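Local atomic coordinates of STM4351 (Salmonella enterica, PDB entry 2Y7I), a protein that binds arginine with high specificity in the periplasm, probably as the solute-binding component of an amino acid uptake system. Residues F66-A71 with I193-D198; P18-D23 with G30-V35. All blocks are in the same frame, centred on the assembly; numbering follows the deposited sequence.

Interactions 1 and 2 lie in the same lobe of the protein, their centres about 17 Å apart, and both reach the bound arginine. In sequence, both segments of interaction 2 precede those of interaction 1. They meet at the end of 66-71: Ala71 C is 3.1 Å from Glu20 OE2, and Ile70 CD1 packs 3.4 Å from Asp32 O. The ligand's guanidinium lies at this junction. Its NE donates to Ala71 O at 2.9 Å, while its NH2 turns to Glu20; interaction 1 thus supplies a backbone carbonyl and interaction 2 a carboxylate. Gly72, Ser13, Arg79, Glu118 and Asp160 add further hydrogen bonds to the ligand.

Interaction 1. Residues F66-A71 with I193-D198; sequences FDAVIA and IAVRKD. With ZN (zinc ion), chain E; ARG (arginine), chain C.
Arg196 bends at chi3 (-55°), bringing its guanidinium back to Phe66, whereas the extended chain of Ile70, with CG1 opposite the backbone N (chi1 -164°), carries CD1 to Ile193. Between these two ends runs a single antiparallel beta bridge of a type 2 periplasmic binding protein fold. It ties strand 68-69, which pairs with strand 7-12 on an outer edge of a parallel sheet, to the late strand 194-195. The evidence is reciprocal: Val69 N donates to Ala194 O at 2.8 Å, and Ala194 N returns a bond to Val69 O at 2.9 Å. A CA-H...O contact from Ala68 CA, 3.1 Å away, gives Ala194 O a second partner. Beside the bridge, Ile70 CD1 rests 3.8 Å from Ile193 CG1, and Ala68 CB approaches Ile193 CG2 at 4.0 Å. Past it, a water replaces direct pairing, donating to Asp67 O at 2.7 Å and accepting from Arg196 N. The Asp67 carboxylate serves another purpose, binding zinc through OD2 together with His9. Arg196 NH1 bonds to Leu61 O as well, so it joins helix 57-62 to the contact; its bond to Phe66 O measures 2.9 Å, with that oxygen only 5° out of the guanidinium plane.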
loop_
_atom_site.group_PDB
_atom_site.type_symbol
_atom_site.label_atom_id
_atom_site.label_comp_id
_atom_site.label_asym_id
_atom_site.label_seq_id
_atom_site.Cartn_x
_atom_site.Cartn_y
_atom_site.Cartn_z
ATOM N N PHE A 66 -24.127 6.923 -10.088
ATOM C CA PHE A 66 -23.443 5.982 -9.210
ATOM C C PHE A 66 -22.819 6.692 -8.011
ATOM O O PHE A 66 -22.809 7.918 -7.944
ATOM C CB PHE A 66 -22.423 5.093 -9.958
ATOM C CG PHE A 66 -21.914 5.663 -11.261
ATOM C CD1 PHE A 66 -21.002 6.717 -11.275
ATOM C CD2 PHE A 66 -22.314 5.109 -12.472
ATOM C CE1 PHE A 66 -20.515 7.225 -12.480
ATOM C CE2 PHE A 66 -21.834 5.612 -13.687
ATOM C CZ PHE A 66 -20.936 6.670 -13.689
ATOM N N ASP A 67 -22.321 5.909 -7.061
ATOM C CA ASP A 67 -21.781 6.442 -5.817
ATOM C C ASP A 67 -20.338 6.896 -5.951
ATOM O O ASP A 67 -19.915 7.829 -5.276
ATOM C CB ASP A 67 -21.865 5.380 -4.726
ATOM C CG ASP A 67 -23.265 4.899 -4.510
ATOM O OD1 ASP A 67 -24.132 5.744 -4.196
ATOM O OD2 ASP A 67 -23.507 3.685 -4.690
ATOM N N ALA A 68 -19.587 6.225 -6.817
ATOM C CA ALA A 68 -18.153 6.448 -6.911
ATOM C C ALA A 68 -17.643 6.088 -8.299
ATOM O O ALA A 68 -18.309 5.380 -9.053
ATOM C CB ALA A 68 -17.412 5.644 -5.837
ATOM N N VAL A 69 -16.472 6.613 -8.635
ATOM C CA VAL A 69 -15.828 6.331 -9.912
ATOM C C VAL A 69 -14.426 5.838 -9.617
ATOM O O VAL A 69 -13.698 6.444 -8.815
ATOM C CB VAL A 69 -15.787 7.598 -10.821
ATOM C CG1 VAL A 69 -14.753 7.469 -11.926
ATOM C CG2 VAL A 69 -17.162 7.860 -11.427
ATOM N N ILE A 70 -14.062 4.722 -10.244
ATOM C CA ILE A 70 -12.675 4.271 -10.268
ATOM C C ILE A 70 -12.339 3.896 -11.715
ATOM O O ILE A 70 -13.054 3.093 -12.340
ATOM C CB ILE A 70 -12.413 3.130 -9.233
ATOM C CG1 ILE A 70 -10.908 2.939 -8.990
ATOM C CG2 ILE A 70 -13.119 1.804 -9.631
ATOM C CD1 ILE A 70 -10.569 1.900 -7.886
ATOM N N ALA A 71 -11.298 4.517 -12.274
ATOM C CA ALA A 71 -11.009 4.346 -13.708
ATOM C C ALA A 71 -9.619 4.800 -14.140
ATOM O O ALA A 71 -9.471 5.494 -15.151
ATOM C CB ALA A 71 -12.085 5.062 -14.557
ATOM N N ILE A 193 -10.128 7.528 -6.135
ATOM C CA ILE A 193 -11.529 7.148 -6.264
ATOM C C ILE A 193 -12.348 8.423 -6.094
ATOM O O ILE A 193 -12.165 9.139 -5.120
ATOM C CB ILE A 193 -11.935 6.092 -5.207
ATOM C CG1 ILE A 193 -11.230 4.760 -5.500
ATOM C CG2 ILE A 193 -13.458 5.899 -5.209
ATOM C CD1 ILE A 193 -11.457 3.670 -4.444
ATOM N N ALA A 194 -13.240 8.703 -7.046
ATOM C CA ALA A 194 -14.024 9.941 -7.025
ATOM C C ALA A 194 -15.428 9.719 -6.482
ATOM O O ALA A 194 -16.068 8.706 -6.763
ATOM C CB ALA A 194 -14.079 10.570 -8.413
ATOM N N VAL A 195 -15.879 10.667 -5.673
ATOM C CA VAL A 195 -17.265 10.717 -5.211
ATOM C C VAL A 195 -17.758 12.144 -5.421
ATOM O O VAL A 195 -16.948 13.044 -5.661
ATOM C CB VAL A 195 -17.413 10.254 -3.730
ATOM C CG1 VAL A 195 -16.567 8.996 -3.472
ATOM C CG2 VAL A 195 -17.018 11.357 -2.746
ATOM N N ARG A 196 -19.072 12.347 -5.350
ATOM C CA ARG A 196 -19.656 13.685 -5.430
ATOM C C ARG A 196 -19.160 14.597 -4.312
ATOM O O ARG A 196 -18.862 14.137 -3.206
ATOM C CB ARG A 196 -21.178 13.611 -5.350
ATOM C CG ARG A 196 -21.842 13.359 -6.669
ATOM C CD ARG A 196 -23.368 13.394 -6.533
ATOM N NE ARG A 196 -23.888 12.465 -5.522
ATOM C CZ ARG A 196 -23.841 11.129 -5.591
ATOM N NH1 ARG A 196 -23.263 10.505 -6.625
ATOM N NH2 ARG A 196 -24.361 10.410 -4.602
ATOM N N LYS A 197 -19.121 15.894 -4.599
ATOM C CA LYS A 197 -18.625 16.900 -3.651
ATOM C C LYS A 197 -19.230 16.906 -2.245
ATOM O O LYS A 197 -18.520 17.148 -1.266
ATOM C CB LYS A 197 -18.747 18.296 -4.262
ATOM C CG LYS A 197 -17.633 18.637 -5.226
ATOM C CD LYS A 197 -16.322 18.787 -4.488
ATOM C CE LYS A 197 -15.380 19.701 -5.236
ATOM N NZ LYS A 197 -14.054 19.668 -4.571
ATOM N N ASP A 198 -20.527 16.670 -2.112
ATOM C CA ASP A 198 -21.104 16.783 -0.765
ATOM C C ASP A 198 -21.351 15.414 -0.140
ATOM O O ASP A 198 -22.335 15.206 0.559
ATOM C CB ASP A 198 -22.366 17.650 -0.770
ATOM C CG ASP A 198 -22.618 18.364 0.580
ATOM O OD1 ASP A 198 -22.124 17.922 1.649
ATOM O OD2 ASP A 198 -23.330 19.383 0.561
HETATM ZN ZN ZN E . -25.503 3.337 -5.058
HETATM N N ARG C . -4.845 8.319 -16.494
HETATM C CA ARG C . -5.485 9.082 -17.610
HETATM C C ARG C . -6.379 10.177 -17.038
HETATM O O ARG C . -7.025 10.902 -17.791
HETATM C CB ARG C . -6.306 8.148 -18.524
HETATM C CG ARG C . -7.356 7.303 -17.780
HETATM C CD ARG C . -8.246 6.504 -18.729
HETATM N NE ARG C . -8.984 5.482 -17.982
HETATM C CZ ARG C . -9.868 4.636 -18.509
HETATM N NH1 ARG C . -10.162 4.664 -19.810
HETATM N NH2 ARG C . -10.462 3.759 -17.727
HETATM O OXT ARG C . -6.488 10.339 -15.808
HETATM O O HOH W 1 -20.938 10.218 -4.640
HETATM O O HOH W 2 -26.040 4.569 -6.744
#

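Interaction 2. Residues P18-D23 with G30-V35; sequences PYEFVD and GFDIDV. With ZN (zinc ion), chain F; ARG (arginine), chain C.
Glu20, which lines the arginine pocket of this type 2 periplasmic binding protein fold, meets the carboxylate of Asp32 behind it, beside a helix N-terminus. Tyr19 and Glu20 form a classic beta bulge opposite Tyr16, and Gly30 is the N-cap of helix 31-42. The first contact of the Glu20 side chain is apolar: CB lies 4.1 Å from Ile33 CD1. CG comes next, near the ligand's guanidinium, and the chain then bends at chi2 (-94°), setting CD between Asp32 and the arginine. The two terminal oxygens divide the work. Glu20 OE2 accepts a hydrogen bond from NH2 of the bound arginine at 2.8 Å, while Glu20 OE1 approaches Asp32 OD2 to 2.5 Å, the carboxylate planes 38° apart. Two acid oxygens this close suggest that one of the groups probably holds a proton and donates it to the other, and the ligand's positive charge nearby may help to offset the remaining negative charge. Asp32 is itself positioned from outside the pair, OD1 by the hydroxyl of Tyr89 and OD2 by the backbone N of Gly72. Backbone bonds fix the helix start to the 18-23 chain: Asp32 N donates to Tyr19 O at 2.9 Å. Further along 18-23, Asp23 OD2 binds zinc with Asp25. The remaining link is nearly straight, Phe31 N donating to Pro18 O at 2.7 Å with an angle of 174° at the hydrogen.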
loop_
_atom_site.group_PDB
_atom_site.type_symbol
_atom_site.label_atom_id
_atom_site.label_comp_id
_atom_site.label_asym_id
_atom_site.label_seq_id
_atom_site.Cartn_x
_atom_site.Cartn_y
_atom_site.Cartn_z
ATOM N N PRO A 18 -4.182 -2.634 -17.838
ATOM C CA PRO A 18 -4.630 -3.561 -16.786
ATOM C C PRO A 18 -5.476 -2.929 -15.669
ATOM O O PRO A 18 -5.738 -3.593 -14.663
ATOM C CB PRO A 18 -3.300 -4.014 -16.170
ATOM C CG PRO A 18 -2.477 -2.751 -16.200
ATOM C CD PRO A 18 -2.868 -2.046 -17.500
ATOM N N TYR A 19 -5.842 -1.658 -15.811
ATOM C CA TYR A 19 -6.645 -0.963 -14.801
ATOM C C TYR A 19 -8.072 -1.544 -14.752
ATOM O O TYR A 19 -8.533 -1.974 -13.706
ATOM C CB TYR A 19 -6.685 0.539 -15.101
ATOM C CG TYR A 19 -5.322 1.212 -15.112
ATOM C CD1 TYR A 19 -4.719 1.616 -13.926
ATOM C CD2 TYR A 19 -4.624 1.418 -16.311
ATOM C CE1 TYR A 19 -3.466 2.224 -13.924
ATOM C CE2 TYR A 19 -3.381 2.030 -16.319
ATOM C CZ TYR A 19 -2.810 2.424 -15.127
ATOM O OH TYR A 19 -1.579 3.021 -15.119
ATOM N N GLU A 20 -8.745 -1.560 -15.903
ATOM C CA GLU A 20 -10.077 -2.153 -16.041
ATOM C C GLU A 20 -10.308 -2.495 -17.493
ATOM O O GLU A 20 -9.996 -1.700 -18.387
ATOM C CB GLU A 20 -11.195 -1.219 -15.553
ATOM C CG GLU A 20 -11.091 0.215 -16.092
ATOM C CD GLU A 20 -10.363 1.122 -15.139
ATOM O OE1 GLU A 20 -10.479 0.869 -13.922
ATOM O OE2 GLU A 20 -9.680 2.075 -15.592
ATOM N N PHE A 21 -10.834 -3.697 -17.711
ATOM C CA PHE A 21 -11.097 -4.215 -19.038
ATOM C C PHE A 21 -12.074 -5.384 -18.943
ATOM O O PHE A 21 -12.475 -5.788 -17.843
ATOM C CB PHE A 21 -9.788 -4.605 -19.751
ATOM C CG PHE A 21 -9.036 -5.747 -19.106
ATOM C CD1 PHE A 21 -8.217 -5.525 -17.996
ATOM C CD2 PHE A 21 -9.106 -7.032 -19.644
ATOM C CE1 PHE A 21 -7.499 -6.566 -17.419
ATOM C CE2 PHE A 21 -8.401 -8.083 -19.069
ATOM C CZ PHE A 21 -7.588 -7.846 -17.950
ATOM N N VAL A 22 -12.470 -5.907 -20.096
ATOM C CA VAL A 22 -13.488 -6.944 -20.157
ATOM C C VAL A 22 -12.801 -8.238 -20.567
ATOM O O VAL A 22 -12.035 -8.257 -21.532
ATOM C CB VAL A 22 -14.628 -6.562 -21.142
ATOM C CG1 VAL A 22 -15.746 -7.588 -21.117
ATOM C CG2 VAL A 22 -15.199 -5.190 -20.777
ATOM N N ASP A 23 -13.026 -9.301 -19.807
ATOM C CA ASP A 23 -12.434 -10.598 -20.139
ATOM C C ASP A 23 -13.336 -11.368 -21.096
ATOM O O ASP A 23 -14.353 -10.841 -21.553
ATOM C CB ASP A 23 -12.152 -11.423 -18.873
ATOM C CG ASP A 23 -13.412 -11.831 -18.140
ATOM O OD1 ASP A 23 -14.527 -11.734 -18.704
ATOM O OD2 ASP A 23 -13.289 -12.275 -16.979
ATOM N N GLY A 30 -9.455 -6.282 -13.528
ATOM C CA GLY A 30 -8.308 -5.400 -13.574
ATOM C C GLY A 30 -7.838 -4.940 -12.208
ATOM O O GLY A 30 -8.439 -5.275 -11.179
ATOM N N PHE A 31 -6.769 -4.147 -12.212
ATOM C CA PHE A 31 -6.220 -3.609 -10.978
ATOM C C PHE A 31 -7.268 -2.811 -10.205
ATOM O O PHE A 31 -7.470 -3.048 -9.010
ATOM C CB PHE A 31 -4.998 -2.747 -11.256
ATOM C CG PHE A 31 -4.404 -2.129 -10.021
ATOM C CD1 PHE A 31 -3.659 -2.895 -9.133
ATOM C CD2 PHE A 31 -4.576 -0.772 -9.762
ATOM C CE1 PHE A 31 -3.091 -2.316 -7.991
ATOM C CE2 PHE A 31 -4.010 -0.185 -8.630
ATOM C CZ PHE A 31 -3.279 -0.964 -7.745
ATOM N N ASP A 32 -7.946 -1.886 -10.894
ATOM C CA ASP A 32 -8.946 -1.026 -10.230
ATOM C C ASP A 32 -10.108 -1.820 -9.659
ATOM O O ASP A 32 -10.666 -1.444 -8.632
ATOM C CB ASP A 32 -9.516 0.018 -11.188
ATOM C CG ASP A 32 -8.597 1.195 -11.397
ATOM O OD1 ASP A 32 -7.586 1.346 -10.667
ATOM O OD2 ASP A 32 -8.898 1.995 -12.305
ATOM N N ILE A 33 -10.483 -2.895 -10.343
ATOM C CA ILE A 33 -11.586 -3.748 -9.898
ATOM C C ILE A 33 -11.195 -4.477 -8.611
ATOM O O ILE A 33 -12.000 -4.593 -7.691
ATOM C CB ILE A 33 -12.020 -4.771 -10.978
ATOM C CG1 ILE A 33 -12.269 -4.087 -12.341
ATOM C CG2 ILE A 33 -13.242 -5.581 -10.506
ATOM C CD1 ILE A 33 -13.188 -2.851 -12.313
ATOM N N ASP A 34 -9.962 -4.969 -8.558
ATOM C CA ASP A 34 -9.445 -5.639 -7.351
ATOM C C ASP A 34 -9.385 -4.685 -6.169
ATOM O O ASP A 34 -9.779 -5.045 -5.050
ATOM C CB ASP A 34 -8.077 -6.279 -7.615
ATOM C CG ASP A 34 -8.191 -7.565 -8.418
ATOM O OD1 ASP A 34 -9.322 -7.929 -8.801
ATOM O OD2 ASP A 34 -7.162 -8.212 -8.674
ATOM N N VAL A 35 -8.889 -3.473 -6.426
ATOM C CA VAL A 35 -8.882 -2.406 -5.432
ATOM C C VAL A 35 -10.305 -2.091 -4.942
ATOM O O VAL A 35 -10.554 -2.093 -3.735
ATOM C CB VAL A 35 -8.168 -1.118 -5.947
ATOM C CG1 VAL A 35 -8.350 0.039 -4.966
ATOM C CG2 VAL A 35 -6.669 -1.369 -6.155
HETATM ZN ZN ZN F . -14.400 -14.047 -16.656
HETATM N N ARG C . -4.845 8.319 -16.494
HETATM C CA ARG C . -5.485 9.082 -17.610
HETATM C C ARG C . -6.379 10.177 -17.038
HETATM O O ARG C . -7.025 10.902 -17.791
HETATM C CB ARG C . -6.306 8.148 -18.524
HETATM C CG ARG C . -7.356 7.303 -17.780
HETATM C CD ARG C . -8.246 6.504 -18.729
HETATM N NE ARG C . -8.984 5.482 -17.982
HETATM C CZ ARG C . -9.868 4.636 -18.509
HETATM N NH1 ARG C . -10.162 4.664 -19.810
HETATM N NH2 ARG C . -10.462 3.759 -17.727
HETATM O OXT ARG C . -6.488 10.339 -15.808
#